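Local coordinates for basic membrane lipoprotein (Brucella melitensis biovar Abortus, PDB 3S99) that binds adenine and probably other purines such as guanine, and may deliver them to an ABC-type uptake system, at residues A[150-160]-A[180-191]. Numbering follows the deposited sequence.
Sequences GIAGYIGSVPV and DFRVKVIWVNSW. With ADE (adenine), chain T.
V158 lays its CG2 methyl over one face of the W191 indole, 4.0 Å from the centroid of the six-membered ring, in a CH-pi contact. Adenine lies against the opposite face, with its C4 above the ring centre, so the indole is sandwiched between base and valine. CG2 of V160 adds to the support, reaching CH2 of W191. S157, the first residue after strand 151-156, also meets W191: its CB rests 3.3 Å from S190 O, and OG, 3.2 Å from W191 CZ3, hydrogen-bonds the carbonyl of H215. A second indole packs against the inverse gamma turn centred on P159. W187 receives CB of P159 over one face, 4.1 Å from the six-membered-ring centroid, while CG1 of V185 backs the other; with CG anti to its own carbonyl carbon (chi1 -70°), the ring is carried alongside G156, whose lack of a side chain leaves room for CE3. NE1 of W187 is tied to D352.

Behind these loops the strands pair in parallel. Hydrogen bonds from R182 N to G150 O through to V188 N to G156 O form an unbroken ladder, which N189 N extends to S157 O (2.8 Å) along a more bent path (131° at the hydrogen). At the far end CZ of F181 meets A152 CB at 3.7 Å, and one water bridges the carbonyls of G150 and D180. Strand 151-156 is also hydrogen-bonded to strand 211-214, and 182-187 is outermost on this side. With helix 161-175 the strands form a beta-alpha-beta unit: the loop after 182-187 supplies W191 to the adenine pocket, the loop after 151-156 a second shell behind it, in the interlobe cleft characteristic of periplasmic-binding-protein folds.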
ATOM      1  N   GLY A 150     -12.283   5.814 -20.623  1.00 21.99           N
ATOM      2  CA  GLY A 150     -10.845   5.654 -20.523  1.00 21.19           C
ATOM      3  C   GLY A 150     -10.187   6.669 -19.588  1.00 20.62           C
ATOM      4  O   GLY A 150      -9.060   7.097 -19.825  1.00 18.96           O
ATOM      5  N   ILE A 151     -10.892   7.060 -18.529  1.00 20.89           N
ATOM      6  CA  ILE A 151     -10.336   7.999 -17.541  1.00 21.52           C
ATOM      7  C   ILE A 151     -10.622   7.566 -16.113  1.00 20.85           C
ATOM      8  O   ILE A 151     -11.794   7.375 -15.743  1.00 20.58           O
ATOM      9  CB  ILE A 151     -10.937   9.417 -17.645  1.00 23.24           C
ATOM     10  CG1 ILE A 151     -10.967   9.932 -19.088  1.00 26.17           C
ATOM     11  CG2 ILE A 151     -10.144  10.382 -16.732  1.00 24.99           C
ATOM     12  CD1 ILE A 151     -12.036  11.020 -19.357  1.00 28.56           C
ATOM     13  N   ALA A 152      -9.557   7.484 -15.307  1.00 19.22           N
ATOM     14  CA  ALA A 152      -9.648   7.208 -13.892  1.00 19.27           C
ATOM     15  C   ALA A 152      -9.261   8.422 -13.039  1.00 19.08           C
ATOM     16  O   ALA A 152      -8.391   9.197 -13.393  1.00 21.17           O
ATOM     17  CB  ALA A 152      -8.776   6.026 -13.525  1.00 17.49           C
ATOM     18  N   GLY A 153      -9.931   8.588 -11.919  1.00 18.34           N
ATOM     19  CA  GLY A 153      -9.507   9.546 -10.892  1.00 19.23           C
ATOM     20  C   GLY A 153      -8.578   8.902  -9.901  1.00 17.76           C
ATOM     21  O   GLY A 153      -8.858   7.834  -9.374  1.00 17.73           O
ATOM     22  N   TYR A 154      -7.450   9.535  -9.644  1.00 18.17           N
ATOM     23  CA  TYR A 154      -6.458   8.951  -8.746  1.00 17.49           C
ATOM     24  C   TYR A 154      -6.208   9.905  -7.589  1.00 17.87           C
ATOM     25  O   TYR A 154      -5.804  11.047  -7.787  1.00 19.17           O
ATOM     26  CB  TYR A 154      -5.180   8.668  -9.520  1.00 16.92           C
ATOM     27  CG  TYR A 154      -4.347   7.520  -9.002  1.00 16.75           C
ATOM     28  CD1 TYR A 154      -3.738   7.566  -7.745  1.00 15.24           C
ATOM     29  CD2 TYR A 154      -4.088   6.408  -9.815  1.00 17.78           C
ATOM     30  CE1 TYR A 154      -2.966   6.469  -7.277  1.00 16.95           C
ATOM     31  CE2 TYR A 154      -3.321   5.328  -9.358  1.00 17.68           C
ATOM     32  CZ  TYR A 154      -2.758   5.377  -8.089  1.00 16.31           C
ATOM     33  OH  TYR A 154      -1.965   4.327  -7.660  1.00 16.27           O
ATOM     34  N   ILE A 155      -6.465   9.434  -6.381  1.00 18.09           N
ATOM     35  CA  ILE A 155      -6.338  10.272  -5.174  1.00 18.11           C
ATOM     36  C   ILE A 155      -4.993   9.947  -4.526  1.00 18.47           C
ATOM     37  O   ILE A 155      -4.825   8.887  -3.920  1.00 18.16           O
ATOM     38  CB  ILE A 155      -7.482  10.046  -4.215  1.00 17.99           C
ATOM     39  CG1 ILE A 155      -8.790  10.387  -4.913  1.00 17.40           C
ATOM     40  CG2 ILE A 155      -7.303  10.895  -2.904  1.00 16.88           C
ATOM     41  CD1 ILE A 155     -10.036  10.001  -4.140  1.00 17.29           C
ATOM     42  N   GLY A 156      -4.030  10.852  -4.700  1.00 19.27           N
ATOM     43  CA  GLY A 156      -2.696  10.648  -4.210  1.00 19.64           C
ATOM     44  C   GLY A 156      -2.597  11.121  -2.781  1.00 20.58           C
ATOM     45  O   GLY A 156      -3.322  12.028  -2.362  1.00 21.86           O
ATOM     46  N   SER A 157      -1.708  10.486  -2.026  1.00 20.39           N
ATOM     47  CA  SER A 157      -1.407  10.879  -0.646  1.00 20.01           C
ATOM     48  C   SER A 157      -0.277  11.889  -0.676  1.00 20.95           C
ATOM     49  O   SER A 157      -0.519  13.091  -0.820  1.00 20.84           O
ATOM     50  CB  SER A 157      -1.008   9.637   0.171  1.00 19.61           C
ATOM     51  OG  SER A 157      -0.240   8.697  -0.611  1.00 18.91           O
ATOM     52  N   VAL A 158       0.954  11.381  -0.588  1.00 20.68           N
ATOM     53  CA  VAL A 158       2.155  12.198  -0.674  1.00 22.24           C
ATOM     54  C   VAL A 158       2.999  11.590  -1.783  1.00 22.15           C
ATOM     55  O   VAL A 158       3.008  10.378  -1.947  1.00 21.14           O
ATOM     56  CB  VAL A 158       2.969  12.207   0.652  1.00 21.69           C
ATOM     57  CG1 VAL A 158       2.315  13.140   1.712  1.00 24.29           C
ATOM     58  CG2 VAL A 158       3.101  10.831   1.205  1.00 21.69           C
ATOM     59  N   PRO A 159       3.730  12.427  -2.537  1.00 22.99           N
ATOM     60  CA  PRO A 159       4.459  11.947  -3.706  1.00 22.41           C
ATOM     61  C   PRO A 159       5.794  11.252  -3.363  1.00 21.62           C
ATOM     62  O   PRO A 159       6.839  11.589  -3.899  1.00 21.88           O
ATOM     63  CB  PRO A 159       4.668  13.237  -4.525  1.00 23.74           C
ATOM     64  CG  PRO A 159       4.760  14.298  -3.510  1.00 25.49           C
ATOM     65  CD  PRO A 159       3.807  13.897  -2.404  1.00 24.80           C
ATOM     66  N   VAL A 160       5.759  10.253  -2.489  1.00 20.00           N
ATOM     67  CA  VAL A 160       6.950   9.482  -2.205  1.00 18.87           C
ATOM     68  C   VAL A 160       7.066   8.362  -3.253  1.00 18.27           C
ATOM     69  O   VAL A 160       6.076   8.037  -3.930  1.00 17.24           O
ATOM     70  CB  VAL A 160       6.902   8.930  -0.785  1.00 18.61           C
ATOM     71  CG1 VAL A 160       6.954  10.121   0.258  1.00 19.95           C
ATOM     72  CG2 VAL A 160       5.662   8.023  -0.622  1.00 15.66           C
ATOM     73  N   ASP A 180      -4.577   4.687 -24.766  1.00 22.71           N
ATOM     74  CA  ASP A 180      -4.939   6.064 -24.565  1.00 23.31           C
ATOM     75  C   ASP A 180      -5.496   6.354 -23.184  1.00 22.22           C
ATOM     76  O   ASP A 180      -5.909   7.467 -22.939  1.00 21.58           O
ATOM     77  CB  ASP A 180      -5.919   6.506 -25.672  1.00 25.23           C
ATOM     78  CG  ASP A 180      -5.256   6.536 -27.033  1.00 28.56           C
ATOM     79  OD1 ASP A 180      -4.015   6.555 -27.043  1.00 33.82           O
ATOM     80  OD2 ASP A 180      -5.945   6.532 -28.083  1.00 33.77           O
ATOM     81  N   PHE A 181      -5.434   5.382 -22.266  1.00 21.52           N
ATOM     82  CA  PHE A 181      -5.968   5.552 -20.927  1.00 21.58           C
ATOM     83  C   PHE A 181      -5.327   6.774 -20.236  1.00 22.59           C
ATOM     84  O   PHE A 181      -4.101   7.012 -20.352  1.00 21.15           O
ATOM     85  CB  PHE A 181      -5.754   4.281 -20.066  1.00 20.81           C
ATOM     86  CG  PHE A 181      -6.676   4.197 -18.882  1.00 19.55           C
ATOM     87  CD1 PHE A 181      -6.267   4.626 -17.613  1.00 17.92           C
ATOM     88  CD2 PHE A 181      -7.959   3.723 -19.040  1.00 18.98           C
ATOM     89  CE1 PHE A 181      -7.107   4.568 -16.538  1.00 17.48           C
ATOM     90  CE2 PHE A 181      -8.835   3.661 -17.936  1.00 20.96           C
ATOM     91  CZ  PHE A 181      -8.407   4.084 -16.685  1.00 17.11           C
ATOM     92  N   ARG A 182      -6.154   7.526 -19.508  1.00 23.07           N
ATOM     93  CA  ARG A 182      -5.685   8.684 -18.762  1.00 24.24           C
ATOM     94  C   ARG A 182      -6.075   8.574 -17.304  1.00 23.42           C
ATOM     95  O   ARG A 182      -7.074   7.953 -16.969  1.00 22.36           O
ATOM     96  CB  ARG A 182      -6.274   9.993 -19.308  1.00 26.31           C
ATOM     97  CG  ARG A 182      -6.215  10.166 -20.810  1.00 29.84           C
ATOM     98  CD  ARG A 182      -4.815  10.371 -21.325  1.00 35.44           C
ATOM     99  NE  ARG A 182      -4.839  10.264 -22.788  1.00 42.17           N
ATOM    100  CZ  ARG A 182      -3.767  10.217 -23.574  1.00 46.31           C
ATOM    101  NH1 ARG A 182      -2.535  10.312 -23.064  1.00 47.22           N
ATOM    102  NH2 ARG A 182      -3.936  10.084 -24.885  1.00 49.75           N
ATOM    103  N   VAL A 183      -5.256   9.178 -16.442  1.00 23.43           N
ATOM    104  CA  VAL A 183      -5.628   9.451 -15.041  1.00 23.51           C
ATOM    105  C   VAL A 183      -5.605  10.947 -14.746  1.00 24.15           C
ATOM    106  O   VAL A 183      -4.809  11.692 -15.321  1.00 24.30           O
ATOM    107  CB  VAL A 183      -4.700   8.744 -14.031  1.00 22.87           C
ATOM    108  CG1 VAL A 183      -4.918   7.228 -14.101  1.00 23.81           C
ATOM    109  CG2 VAL A 183      -3.253   9.121 -14.291  1.00 23.05           C
ATOM    110  N   LYS A 184      -6.506  11.369 -13.855  1.00 24.75           N
ATOM    111  CA  LYS A 184      -6.487  12.709 -13.274  1.00 25.42           C
ATOM    112  C   LYS A 184      -6.097  12.558 -11.808  1.00 24.65           C
ATOM    113  O   LYS A 184      -6.766  11.857 -11.049  1.00 24.23           O
ATOM    114  CB  LYS A 184      -7.854  13.377 -13.392  1.00 26.40           C
ATOM    115  CG  LYS A 184      -8.318  13.662 -14.838  1.00 30.15           C
ATOM    116  CD  LYS A 184      -9.328  14.827 -14.889  1.00 34.00           C
ATOM    117  CE  LYS A 184      -9.697  15.234 -16.307  1.00 36.20           C
ATOM    118  NZ  LYS A 184     -10.790  14.387 -16.856  1.00 38.80           N
ATOM    119  N   VAL A 185      -5.004  13.197 -11.405  1.00 24.60           N
ATOM    120  CA  VAL A 185      -4.490  13.037 -10.057  1.00 23.54           C
ATOM    121  C   VAL A 185      -4.786  14.243  -9.206  1.00 24.33           C
ATOM    122  O   VAL A 185      -4.527  15.373  -9.626  1.00 24.86           O
ATOM    123  CB  VAL A 185      -2.971  12.829 -10.056  1.00 23.26           C
ATOM    124  CG1 VAL A 185      -2.457  12.624  -8.635  1.00 21.89           C
ATOM    125  CG2 VAL A 185      -2.606  11.657 -10.948  1.00 22.50           C
ATOM    126  N   ILE A 186      -5.316  14.006  -8.011  1.00 23.69           N
ATOM    127  CA  ILE A 186      -5.423  15.060  -6.998  1.00 24.68           C
ATOM    128  C   ILE A 186      -4.628  14.622  -5.779  1.00 23.89           C
ATOM    129  O   ILE A 186      -4.794  13.488  -5.336  1.00 23.42           O
ATOM    130  CB  ILE A 186      -6.883  15.331  -6.582  1.00 24.93           C
ATOM    131  CG1 ILE A 186      -7.644  15.974  -7.743  1.00 27.42           C
ATOM    132  CG2 ILE A 186      -6.923  16.278  -5.344  1.00 24.94           C
ATOM    133  CD1 ILE A 186      -9.082  16.442  -7.392  1.00 26.36           C
ATOM    134  N   TRP A 187      -3.756  15.495  -5.261  1.00 24.21           N
ATOM    135  CA  TRP A 187      -2.935  15.158  -4.079  1.00 23.85           C
ATOM    136  C   TRP A 187      -3.623  15.626  -2.806  1.00 24.30           C
ATOM    137  O   TRP A 187      -4.030  16.741  -2.725  1.00 23.14           O
ATOM    138  CB  TRP A 187      -1.535  15.785  -4.188  1.00 23.87           C
ATOM    139  CG  TRP A 187      -0.747  15.122  -5.237  1.00 22.42           C
ATOM    140  CD1 TRP A 187      -0.565  15.550  -6.505  1.00 23.44           C
ATOM    141  CD2 TRP A 187      -0.080  13.866  -5.131  1.00 21.05           C
ATOM    142  NE1 TRP A 187       0.192  14.645  -7.212  1.00 23.18           N
ATOM    143  CE2 TRP A 187       0.517  13.606  -6.382  1.00 20.68           C
ATOM    144  CE3 TRP A 187       0.082  12.934  -4.094  1.00 20.65           C
ATOM    145  CZ2 TRP A 187       1.258  12.434  -6.638  1.00 20.24           C
ATOM    146  CZ3 TRP A 187       0.842  11.793  -4.332  1.00 19.11           C
ATOM    147  CH2 TRP A 187       1.406  11.542  -5.607  1.00 20.02           C
ATOM    148  N   VAL A 188      -3.738  14.739  -1.823  1.00 24.19           N
ATOM    149  CA  VAL A 188      -4.327  15.044  -0.503  1.00 24.33           C
ATOM    150  C   VAL A 188      -3.263  15.627   0.441  1.00 24.97           C
ATOM    151  O   VAL A 188      -3.566  16.383   1.368  1.00 24.33           O
ATOM    152  CB  VAL A 188      -4.922  13.716   0.105  1.00 24.50           C
ATOM    153  CG1 VAL A 188      -5.325  13.873   1.608  1.00 24.20           C
ATOM    154  CG2 VAL A 188      -6.109  13.277  -0.709  1.00 24.52           C
ATOM    155  N   ASN A 189      -2.015  15.224   0.204  1.00 24.93           N
ATOM    156  CA  ASN A 189      -0.839  15.636   0.961  1.00 25.09           C
ATOM    157  C   ASN A 189      -0.742  15.048   2.368  1.00 24.85           C
ATOM    158  O   ASN A 189       0.005  15.559   3.208  1.00 23.75           O
ATOM    159  CB  ASN A 189      -0.672  17.162   0.955  1.00 27.71           C
ATOM    160  CG  ASN A 189      -0.510  17.712  -0.449  1.00 29.60           C
ATOM    161  OD1 ASN A 189       0.135  17.094  -1.302  1.00 33.04           O
ATOM    162  ND2 ASN A 189      -1.086  18.880  -0.694  1.00 33.49           N
ATOM    163  N   SER A 190      -1.448  13.938   2.599  1.00 23.86           N
ATOM    164  CA  SER A 190      -1.195  13.107   3.750  1.00 22.80           C
ATOM    165  C   SER A 190      -1.797  11.757   3.483  1.00 21.58           C
ATOM    166  O   SER A 190      -2.473  11.569   2.463  1.00 20.14           O
ATOM    167  CB  SER A 190      -1.699  13.736   5.072  1.00 24.71           C
ATOM    168  OG  SER A 190      -3.084  13.960   5.110  1.00 28.34           O
ATOM    169  N   TRP A 191      -1.500  10.791   4.358  1.00 19.90           N
ATOM    170  CA  TRP A 191      -1.970   9.448   4.142  1.00 19.30           C
ATOM    171  C   TRP A 191      -3.428   9.313   4.524  1.00 20.07           C
ATOM    172  O   TRP A 191      -4.174   8.615   3.860  1.00 19.10           O
ATOM    173  CB  TRP A 191      -1.154   8.432   4.930  1.00 18.43           C
ATOM    174  CG  TRP A 191       0.317   8.362   4.538  1.00 18.54           C
ATOM    175  CD1 TRP A 191       1.380   8.853   5.269  1.00 17.20           C
ATOM    176  CD2 TRP A 191       0.887   7.728   3.378  1.00 16.23           C
ATOM    177  NE1 TRP A 191       2.554   8.580   4.615  1.00 19.13           N
ATOM    178  CE2 TRP A 191       2.292   7.890   3.465  1.00 16.83           C
ATOM    179  CE3 TRP A 191       0.348   7.059   2.257  1.00 17.81           C
ATOM    180  CZ2 TRP A 191       3.164   7.408   2.486  1.00 17.03           C
ATOM    181  CZ3 TRP A 191       1.228   6.559   1.285  1.00 15.33           C
ATOM    182  CH2 TRP A 191       2.606   6.747   1.398  1.00 13.95           C
TER
HETATM  183  N9  ADE T 400       3.394   4.191   4.649  1.00 15.21           N
HETATM  184  C8  ADE T 400       3.652   3.554   3.455  1.00 17.36           C
HETATM  185  N7  ADE T 400       2.598   3.342   2.704  1.00 17.16           N
HETATM  186  C5  ADE T 400       1.604   3.908   3.511  1.00 17.93           C
HETATM  187  C6  ADE T 400       0.261   4.009   3.275  1.00 19.18           C
HETATM  188  N6  ADE T 400      -0.195   3.474   2.133  1.00 15.52           N
HETATM  189  N1  ADE T 400      -0.519   4.611   4.231  1.00 18.08           N
HETATM  190  C2  ADE T 400       0.068   5.091   5.341  1.00 19.72           C
HETATM  191  N3  ADE T 400       1.358   5.055   5.677  1.00 18.95           N
HETATM  192  C4  ADE T 400       2.055   4.439   4.694  1.00 16.70           C
HETATM  193  O   HOH W   1      -8.595   8.075 -22.490  1.00 28.19           O